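Long-range contacts in acetyltransferase (Bacillus cereus, PDB 1Y9W), which probably transfers an acyl group, most likely acetyl from acetyl-CoA, to an acceptor substrate: residues Y62-D67 with R98-D103; R119-V124 with Q133-K138. All coordinates share one frame; numbering follows the deposited sequence.

Overall arrangement
Both contacts lie in one mixed beta sheet, and their centres are about 12 Å apart. From the N terminus the chain passes helix 11-27 and strands 38-45 and 51-60 before it reaches strand 63-71. Contact 1 closes the loop that runs through helix 80-94 and returns as strand 99-105. Contact 2 follows in series, after helix 110-115, and closes a beta hairpin of strands 119-124 and 133-139. The two neither nest nor cross. Strand 133-139 lies next to strand 99-105 and links them: Leu102 O and Phe136 N are 2.8 Å apart, a probable hydrogen bond. Both contacts also touch the second subunit.

Contact 1: Y62-D67 with R98-D103; sequences YHLHID and RLILLD
Segments 62-67 and 98-103 pair as neighbouring parallel strands, with Leu64 opposite Ile100 and His65 opposite Leu101. This is a buried contact within the beta-alpha-beta unit of strand 63-71, helix 80-94 and strand 99-105. The strand axes approach to 4.6 Å at 22°. Leu64 N donates to Leu99 O (2.9 Å), Leu101 N to Leu64 O (2.8 Å) and Ile66 N to Leu101 O (2.9 Å). Arg98 N also donates to Tyr62 O.

Leu64 and Ile100 share the face that packs on helix 80-94. Ile66 CD1 meets Ile100 CG2 at 4.0 Å and Leu102 CD2 at 3.9 Å. Ile66 CG1 is anti to its carbonyl carbon (chi1 -62°) and the chain is extended beyond it (chi2 179°). The two torsions together bring CD1 to these methyls.

His65 is on the other face, with Leu101. Leu101 O lies over one face of the imidazole, 3.4 Å from His65 CD2. At the ring edge ND1 donates to Asp67 OD1, which it meets from above the carboxylate plane. A water hydrogen-bonds to His65 NE2 at 2.7 Å and donates to Asp103 OD1. Asp103 OD2 is hydrogen-bonded to Gln133 NE2.

The backbone bonds fix the parallel register. Hydrogen bonds at both ring nitrogens, ND1 to Asp67 and NE2 through water to Asp103, would limit rotation of His65.

Contact 2: R119-V124 with Q133-K138; sequences REYGVV and QHFFEK
Arg119 to Val124 and Gln133 to Lys138 pair antiparallel as a beta hairpin at the edge of the chain's sheet. Their axes run at 134°. Arg119 with Glu137 and Val124 with Gln133 are hydrogen-bonded pairs at the two ends. Between them is a classic beta bulge. Tyr121 and Gly122 both face Phe135, whose O accepts from Tyr121 N at 2.7 Å and only weakly from Gly122 N at 3.5 Å. Phe135 N donates to Gly122 O.

Tyr121 CG sits between its backbone N and carbonyl carbon (chi1 69°), folding the ring across the partner strand. Phe135 CB lies over one ring face in a CH-pi contact, 3.8 Å from the centroid. Phe136 O comes to the ring edge, 3.3 Å from Tyr121 CE2. Phe135 CE2 also meets Val124 CG2 at 3.8 Å. Tyr121 meets the ring of Phe135 of the second subunit, and Phe135 that of Tyr121 of the second subunit.

Arg119 and Glu137 run side by side. Arg119 NH2 and Glu137 OE2 form a salt bridge at 3.2 Å whose hydrogen bond is weak, with the two flat groups 76° apart. The hairpin thus combines a weakly bonded ion pair with an aromatic patch that extends into the dimer interface.

Contact 1: Y62-D67 with R98-D103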
ATOM      1  N   TYR A  62     -11.535   8.550  -5.477  1.00 22.42           N
ATOM      2  CA  TYR A  62     -11.626   9.926  -5.011  1.00 23.34           C
ATOM      3  C   TYR A  62     -10.947  10.172  -3.672  1.00 21.41           C
ATOM      4  O   TYR A  62     -11.526  10.745  -2.748  1.00 20.16           O
ATOM      5  CB  TYR A  62     -13.081  10.395  -4.990  1.00 25.82           C
ATOM      6  CG  TYR A  62     -13.590  10.646  -6.389  1.00 30.83           C
ATOM      7  CD1 TYR A  62     -13.020  11.641  -7.189  1.00 33.01           C
ATOM      8  CD2 TYR A  62     -14.592   9.849  -6.942  1.00 32.31           C
ATOM      9  CE1 TYR A  62     -13.434  11.832  -8.509  1.00 34.89           C
ATOM     10  CE2 TYR A  62     -15.016  10.031  -8.263  1.00 34.33           C
ATOM     11  CZ  TYR A  62     -14.434  11.021  -9.038  1.00 34.77           C
ATOM     12  OH  TYR A  62     -14.855  11.199 -10.335  1.00 36.61           O
ATOM     13  N   HIS A  63      -9.698   9.724  -3.586  1.00 20.64           N
ATOM     14  CA  HIS A  63      -8.890   9.934  -2.397  1.00 20.80           C
ATOM     15  C   HIS A  63      -7.439  10.010  -2.836  1.00 19.71           C
ATOM     16  O   HIS A  63      -7.071   9.498  -3.898  1.00 19.98           O
ATOM     17  CB  HIS A  63      -9.067   8.785  -1.393  1.00 21.80           C
ATOM     18  CG  HIS A  63      -8.061   7.686  -1.543  1.00 20.69           C
ATOM     19  ND1 HIS A  63      -7.148   7.376  -0.559  1.00 23.29           N
ATOM     20  CD2 HIS A  63      -7.823   6.825  -2.559  1.00 20.72           C
ATOM     21  CE1 HIS A  63      -6.392   6.369  -0.961  1.00 21.42           C
ATOM     22  NE2 HIS A  63      -6.781   6.017  -2.172  1.00 22.70           N
ATOM     23  N   LEU A  64      -6.627  10.662  -2.017  1.00 18.80           N
ATOM     24  CA  LEU A  64      -5.205  10.781  -2.286  1.00 18.70           C
ATOM     25  C   LEU A  64      -4.402   9.973  -1.269  1.00 19.45           C
ATOM     26  O   LEU A  64      -4.582  10.122  -0.058  1.00 19.91           O
ATOM     27  CB  LEU A  64      -4.758  12.241  -2.204  1.00 16.20           C
ATOM     28  CG  LEU A  64      -3.232  12.403  -2.161  1.00 16.75           C
ATOM     29  CD1 LEU A  64      -2.626  11.927  -3.471  1.00 15.60           C
ATOM     30  CD2 LEU A  64      -2.862  13.854  -1.890  1.00 14.52           C
ATOM     31  N   HIS A  65      -3.533   9.094  -1.751  1.00 19.06           N
ATOM     32  CA  HIS A  65      -2.691   8.350  -0.836  1.00 18.41           C
ATOM     33  C   HIS A  65      -1.302   8.892  -1.075  1.00 17.87           C
ATOM     34  O   HIS A  65      -0.807   8.848  -2.201  1.00 16.79           O
ATOM     35  CB  HIS A  65      -2.707   6.844  -1.112  1.00 19.45           C
ATOM     36  CG  HIS A  65      -1.783   6.074  -0.217  1.00 22.25           C
ATOM     37  ND1 HIS A  65      -0.434   5.943  -0.473  1.00 23.84           N
ATOM     38  CD2 HIS A  65      -1.996   5.474   0.979  1.00 23.75           C
ATOM     39  CE1 HIS A  65       0.144   5.299   0.527  1.00 23.98           C
ATOM     40  NE2 HIS A  65      -0.781   5.003   1.422  1.00 24.30           N
ATOM     41  N   ILE A  66      -0.687   9.435  -0.032  1.00 16.68           N
ATOM     42  CA  ILE A  66       0.658   9.972  -0.167  1.00 18.14           C
ATOM     43  C   ILE A  66       1.652   8.831  -0.008  1.00 18.22           C
ATOM     44  O   ILE A  66       1.748   8.218   1.050  1.00 18.32           O
ATOM     45  CB  ILE A  66       0.933  11.065   0.877  1.00 18.59           C
ATOM     46  CG1 ILE A  66      -0.038  12.230   0.660  1.00 16.96           C
ATOM     47  CG2 ILE A  66       2.376  11.557   0.746  1.00 19.05           C
ATOM     48  CD1 ILE A  66       0.121  13.347   1.653  1.00 18.32           C
ATOM     49  N   ASP A  67       2.387   8.556  -1.083  1.00 19.20           N
ATOM     50  CA  ASP A  67       3.359   7.468  -1.125  1.00 19.21           C
ATOM     51  C   ASP A  67       4.708   7.813  -0.539  1.00 19.70           C
ATOM     52  O   ASP A  67       5.272   7.051   0.241  1.00 20.06           O
ATOM     53  CB  ASP A  67       3.545   7.013  -2.569  1.00 19.90           C
ATOM     54  CG  ASP A  67       2.239   6.615  -3.224  1.00 21.85           C
ATOM     55  OD1 ASP A  67       1.482   5.834  -2.612  1.00 22.63           O
ATOM     56  OD2 ASP A  67       1.966   7.077  -4.351  1.00 24.34           O
ATOM     57  N   ARG A  98     -11.886  13.469  -1.308  1.00 30.57           N
ATOM     58  CA  ARG A  98     -12.587  13.717  -0.063  1.00 30.89           C
ATOM     59  C   ARG A  98     -11.745  13.264   1.121  1.00 29.95           C
ATOM     60  O   ARG A  98     -12.004  13.634   2.272  1.00 29.73           O
ATOM     61  CB  ARG A  98     -13.901  12.931  -0.086  1.00 33.93           C
ATOM     62  CG  ARG A  98     -14.352  12.515  -1.498  1.00 37.26           C
ATOM     63  CD  ARG A  98     -15.276  11.318  -1.442  1.00 40.60           C
ATOM     64  NE  ARG A  98     -14.629  10.217  -0.736  1.00 45.26           N
ATOM     65  CZ  ARG A  98     -15.267   9.281  -0.035  1.00 47.51           C
ATOM     66  NH1 ARG A  98     -16.595   9.289   0.067  1.00 48.19           N
ATOM     67  NH2 ARG A  98     -14.569   8.344   0.587  1.00 47.86           N
ATOM     68  N   LEU A  99     -10.718  12.477   0.826  1.00 27.57           N
ATOM     69  CA  LEU A  99      -9.878  11.917   1.866  1.00 25.69           C
ATOM     70  C   LEU A  99      -8.426  11.769   1.439  1.00 24.65           C
ATOM     71  O   LEU A  99      -8.124  11.659   0.247  1.00 21.64           O
ATOM     72  CB  LEU A  99     -10.451  10.544   2.234  1.00 28.45           C
ATOM     73  CG  LEU A  99      -9.616   9.491   2.958  1.00 30.01           C
ATOM     74  CD1 LEU A  99      -9.513   9.819   4.445  1.00 31.71           C
ATOM     75  CD2 LEU A  99     -10.275   8.142   2.761  1.00 31.56           C
ATOM     76  N   ILE A 100      -7.534  11.776   2.427  1.00 23.74           N
ATOM     77  CA  ILE A 100      -6.104  11.584   2.190  1.00 22.04           C
ATOM     78  C   ILE A 100      -5.623  10.504   3.150  1.00 21.05           C
ATOM     79  O   ILE A 100      -5.899  10.574   4.352  1.00 21.81           O
ATOM     80  CB  ILE A 100      -5.282  12.855   2.465  1.00 21.12           C
ATOM     81  CG1 ILE A 100      -5.823  14.015   1.634  1.00 21.59           C
ATOM     82  CG2 ILE A 100      -3.816  12.604   2.110  1.00 18.78           C
ATOM     83  CD1 ILE A 100      -5.076  15.316   1.845  1.00 25.26           C
ATOM     84  N   LEU A 101      -4.924   9.504   2.620  1.00 18.74           N
ATOM     85  CA  LEU A 101      -4.400   8.420   3.446  1.00 17.61           C
ATOM     86  C   LEU A 101      -2.894   8.346   3.274  1.00 18.41           C
ATOM     87  O   LEU A 101      -2.371   8.617   2.195  1.00 18.44           O
ATOM     88  CB  LEU A 101      -4.997   7.075   3.035  1.00 15.02           C
ATOM     89  CG  LEU A 101      -6.497   6.862   3.208  1.00 15.27           C
ATOM     90  CD1 LEU A 101      -6.901   5.570   2.524  1.00 13.75           C
ATOM     91  CD2 LEU A 101      -6.839   6.820   4.688  1.00 14.76           C
ATOM     92  N   LEU A 102      -2.205   7.978   4.346  1.00 17.85           N
ATOM     93  CA  LEU A 102      -0.755   7.831   4.329  1.00 18.28           C
ATOM     94  C   LEU A 102      -0.337   7.081   5.595  1.00 19.13           C
ATOM     95  O   LEU A 102      -1.080   7.026   6.575  1.00 20.46           O
ATOM     96  CB  LEU A 102      -0.078   9.206   4.287  1.00 15.99           C
ATOM     97  CG  LEU A 102      -0.237  10.122   5.506  1.00 17.00           C
ATOM     98  CD1 LEU A 102       0.747   9.723   6.591  1.00 16.44           C
ATOM     99  CD2 LEU A 102       0.031  11.558   5.108  1.00 16.97           C
ATOM    100  N   ASP A 103       0.836   6.469   5.565  1.00 18.52           N
ATOM    101  CA  ASP A 103       1.328   5.785   6.748  1.00 19.22           C
ATOM    102  C   ASP A 103       2.746   6.269   6.939  1.00 19.09           C
ATOM    103  O   ASP A 103       3.372   6.765   6.000  1.00 18.47           O
ATOM    104  CB  ASP A 103       1.293   4.262   6.599  1.00 21.50           C
ATOM    105  CG  ASP A 103       2.196   3.752   5.498  1.00 23.46           C
ATOM    106  OD1 ASP A 103       1.680   3.479   4.392  1.00 24.87           O
ATOM    107  OD2 ASP A 103       3.418   3.622   5.744  1.00 25.63           O
TER
HETATM  108  O   HOH W   1      -0.911   3.850   3.895  1.00 27.64           O
HETATM  109  O   HOH W   2       2.500   6.853   3.022  1.00 21.43           O

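Contact 2: R119-V124 with Q133-K138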
ATOM      1  N   ARG A 119      -5.053  12.233  11.519  1.00 21.15           N
ATOM      2  CA  ARG A 119      -5.455  11.437  12.665  1.00 21.49           C
ATOM      3  C   ARG A 119      -4.952  10.012  12.475  1.00 21.15           C
ATOM      4  O   ARG A 119      -5.185   9.400  11.435  1.00 20.58           O
ATOM      5  CB  ARG A 119      -6.987  11.443  12.799  1.00 21.92           C
ATOM      6  CG  ARG A 119      -7.518  10.626  13.967  1.00 22.69           C
ATOM      7  CD  ARG A 119      -9.037  10.596  13.983  1.00 23.61           C
ATOM      8  NE  ARG A 119      -9.591   9.809  12.887  1.00 23.37           N
ATOM      9  CZ  ARG A 119      -9.769   8.492  12.930  1.00 24.77           C
ATOM     10  NH1 ARG A 119      -9.442   7.814  14.019  1.00 24.83           N
ATOM     11  NH2 ARG A 119     -10.261   7.849  11.879  1.00 25.52           N
ATOM     12  N   GLU A 120      -4.249   9.491  13.472  1.00 20.24           N
ATOM     13  CA  GLU A 120      -3.736   8.131  13.395  1.00 18.77           C
ATOM     14  C   GLU A 120      -4.927   7.202  13.621  1.00 17.71           C
ATOM     15  O   GLU A 120      -5.540   7.226  14.686  1.00 18.19           O
ATOM     16  CB  GLU A 120      -2.676   7.916  14.476  1.00 19.52           C
ATOM     17  CG  GLU A 120      -2.093   6.517  14.519  1.00 22.63           C
ATOM     18  CD  GLU A 120      -1.162   6.320  15.700  1.00 25.86           C
ATOM     19  OE1 GLU A 120      -0.076   6.935  15.706  1.00 26.73           O
ATOM     20  OE2 GLU A 120      -1.525   5.566  16.629  1.00 28.68           O
ATOM     21  N   TYR A 121      -5.268   6.391  12.628  1.00 14.90           N
ATOM     22  CA  TYR A 121      -6.405   5.497  12.778  1.00 14.30           C
ATOM     23  C   TYR A 121      -6.009   4.062  13.083  1.00 14.68           C
ATOM     24  O   TYR A 121      -6.853   3.228  13.408  1.00 16.59           O
ATOM     25  CB  TYR A 121      -7.287   5.557  11.521  1.00 15.07           C
ATOM     26  CG  TYR A 121      -6.682   4.962  10.263  1.00 14.26           C
ATOM     27  CD1 TYR A 121      -6.760   3.596  10.010  1.00 14.15           C
ATOM     28  CD2 TYR A 121      -6.046   5.770   9.318  1.00 15.19           C
ATOM     29  CE1 TYR A 121      -6.228   3.047   8.842  1.00 13.74           C
ATOM     30  CE2 TYR A 121      -5.507   5.229   8.149  1.00 13.71           C
ATOM     31  CZ  TYR A 121      -5.607   3.865   7.919  1.00 14.31           C
ATOM     32  OH  TYR A 121      -5.107   3.316   6.758  1.00 13.00           O
ATOM     33  N   GLY A 122      -4.720   3.773  12.976  1.00 13.22           N
ATOM     34  CA  GLY A 122      -4.249   2.428  13.245  1.00 14.65           C
ATOM     35  C   GLY A 122      -2.754   2.403  13.462  1.00 14.86           C
ATOM     36  O   GLY A 122      -2.050   3.323  13.067  1.00 15.63           O
ATOM     37  N   VAL A 123      -2.264   1.349  14.098  1.00 16.58           N
ATOM     38  CA  VAL A 123      -0.842   1.224  14.350  1.00 16.60           C
ATOM     39  C   VAL A 123      -0.442  -0.240  14.396  1.00 17.24           C
ATOM     40  O   VAL A 123      -1.139  -1.062  14.993  1.00 16.89           O
ATOM     41  CB  VAL A 123      -0.441   1.896  15.692  1.00 16.15           C
ATOM     42  CG1 VAL A 123      -1.269   1.327  16.834  1.00 17.07           C
ATOM     43  CG2 VAL A 123       1.042   1.686  15.960  1.00 14.82           C
ATOM     44  N   VAL A 124       0.656  -0.565  13.718  1.00 15.62           N
ATOM     45  CA  VAL A 124       1.181  -1.917  13.744  1.00 15.43           C
ATOM     46  C   VAL A 124       2.404  -1.785  14.643  1.00 15.63           C
ATOM     47  O   VAL A 124       3.407  -1.195  14.257  1.00 14.29           O
ATOM     48  CB  VAL A 124       1.603  -2.415  12.342  1.00 15.67           C
ATOM     49  CG1 VAL A 124       2.211  -3.826  12.440  1.00 11.78           C
ATOM     50  CG2 VAL A 124       0.393  -2.435  11.419  1.00 14.16           C
ATOM     51  N   GLN A 133       4.623   1.175  12.814  1.00 14.33           N
ATOM     52  CA  GLN A 133       4.088   1.826  11.631  1.00 14.40           C
ATOM     53  C   GLN A 133       2.757   2.476  11.982  1.00 15.32           C
ATOM     54  O   GLN A 133       1.851   1.823  12.502  1.00 14.78           O
ATOM     55  CB  GLN A 133       3.924   0.790  10.509  1.00 14.20           C
ATOM     56  CG  GLN A 133       3.357   1.345   9.221  1.00 15.57           C
ATOM     57  CD  GLN A 133       3.314   0.319   8.099  1.00 15.75           C
ATOM     58  OE1 GLN A 133       3.294  -0.891   8.334  1.00 14.79           O
ATOM     59  NE2 GLN A 133       3.274   0.805   6.868  1.00 16.01           N
ATOM     60  N   HIS A 134       2.644   3.768  11.700  1.00 15.92           N
ATOM     61  CA  HIS A 134       1.426   4.503  12.007  1.00 16.89           C
ATOM     62  C   HIS A 134       0.636   4.922  10.776  1.00 17.13           C
ATOM     63  O   HIS A 134       1.171   5.530   9.855  1.00 16.70           O
ATOM     64  CB  HIS A 134       1.786   5.709  12.856  1.00 17.26           C
ATOM     65  CG  HIS A 134       2.610   5.348  14.049  1.00 17.76           C
ATOM     66  ND1 HIS A 134       3.969   5.130  13.974  1.00 17.71           N
ATOM     67  CD2 HIS A 134       2.253   5.068  15.326  1.00 14.43           C
ATOM     68  CE1 HIS A 134       4.413   4.730  15.152  1.00 18.02           C
ATOM     69  NE2 HIS A 134       3.393   4.683  15.989  1.00 15.99           N
ATOM     70  N   PHE A 135      -0.646   4.577  10.781  1.00 17.20           N
ATOM     71  CA  PHE A 135      -1.548   4.869   9.676  1.00 17.33           C
ATOM     72  C   PHE A 135      -2.404   6.094   9.953  1.00 16.96           C
ATOM     73  O   PHE A 135      -3.151   6.145  10.936  1.00 15.13           O
ATOM     74  CB  PHE A 135      -2.400   3.634   9.404  1.00 17.13           C
ATOM     75  CG  PHE A 135      -1.591   2.459   8.932  1.00 19.01           C
ATOM     76  CD1 PHE A 135      -1.610   2.072   7.592  1.00 18.95           C
ATOM     77  CD2 PHE A 135      -0.744   1.785   9.815  1.00 18.18           C
ATOM     78  CE1 PHE A 135      -0.787   1.025   7.134  1.00 19.77           C
ATOM     79  CE2 PHE A 135       0.082   0.741   9.371  1.00 18.83           C
ATOM     80  CZ  PHE A 135       0.063   0.361   8.031  1.00 19.23           C
ATOM     81  N   PHE A 136      -2.280   7.080   9.067  1.00 16.81           N
ATOM     82  CA  PHE A 136      -2.993   8.344   9.201  1.00 17.28           C
ATOM     83  C   PHE A 136      -4.056   8.610   8.141  1.00 18.96           C
ATOM     84  O   PHE A 136      -4.054   8.026   7.061  1.00 18.38           O
ATOM     85  CB  PHE A 136      -2.005   9.521   9.176  1.00 17.28           C
ATOM     86  CG  PHE A 136      -1.072   9.572  10.358  1.00 18.17           C
ATOM     87  CD1 PHE A 136       0.154   8.906  10.328  1.00 17.56           C
ATOM     88  CD2 PHE A 136      -1.414  10.301  11.496  1.00 15.97           C
ATOM     89  CE1 PHE A 136       1.033   8.965  11.420  1.00 18.67           C
ATOM     90  CE2 PHE A 136      -0.549  10.370  12.592  1.00 18.37           C
ATOM     91  CZ  PHE A 136       0.678   9.701  12.556  1.00 17.34           C
ATOM     92  N   GLU A 137      -4.968   9.514   8.481  1.00 21.12           N
ATOM     93  CA  GLU A 137      -6.031   9.924   7.587  1.00 21.98           C
ATOM     94  C   GLU A 137      -6.390  11.369   7.901  1.00 21.84           C
ATOM     95  O   GLU A 137      -6.191  11.856   9.013  1.00 20.62           O
ATOM     96  CB  GLU A 137      -7.286   9.056   7.751  1.00 22.94           C
ATOM     97  CG  GLU A 137      -8.059   9.304   9.037  1.00 27.70           C
ATOM     98  CD  GLU A 137      -9.558   9.140   8.854  1.00 31.72           C
ATOM     99  OE1 GLU A 137      -9.970   8.196   8.151  1.00 32.45           O
ATOM    100  OE2 GLU A 137     -10.327   9.949   9.419  1.00 35.34           O
ATOM    101  N   LYS A 138      -6.904  12.043   6.884  1.00 23.22           N
ATOM    102  CA  LYS A 138      -7.352  13.414   6.989  1.00 23.99           C
ATOM    103  C   LYS A 138      -8.512  13.518   6.013  1.00 25.60           C
ATOM    104  O   LYS A 138      -8.378  13.188   4.830  1.00 25.50           O
ATOM    105  CB  LYS A 138      -6.255  14.403   6.599  1.00 22.64           C
ATOM    106  CG  LYS A 138      -6.786  15.820   6.477  1.00 22.78           C
ATOM    107  CD  LYS A 138      -5.733  16.813   6.047  1.00 20.55           C
ATOM    108  CE  LYS A 138      -4.862  17.245   7.208  1.00 20.71           C
ATOM    109  NZ  LYS A 138      -3.954  18.359   6.786  1.00 20.99           N
TER
HETATM  110  O   HOH W   3      -9.857  11.983  10.668  1.00 52.03           O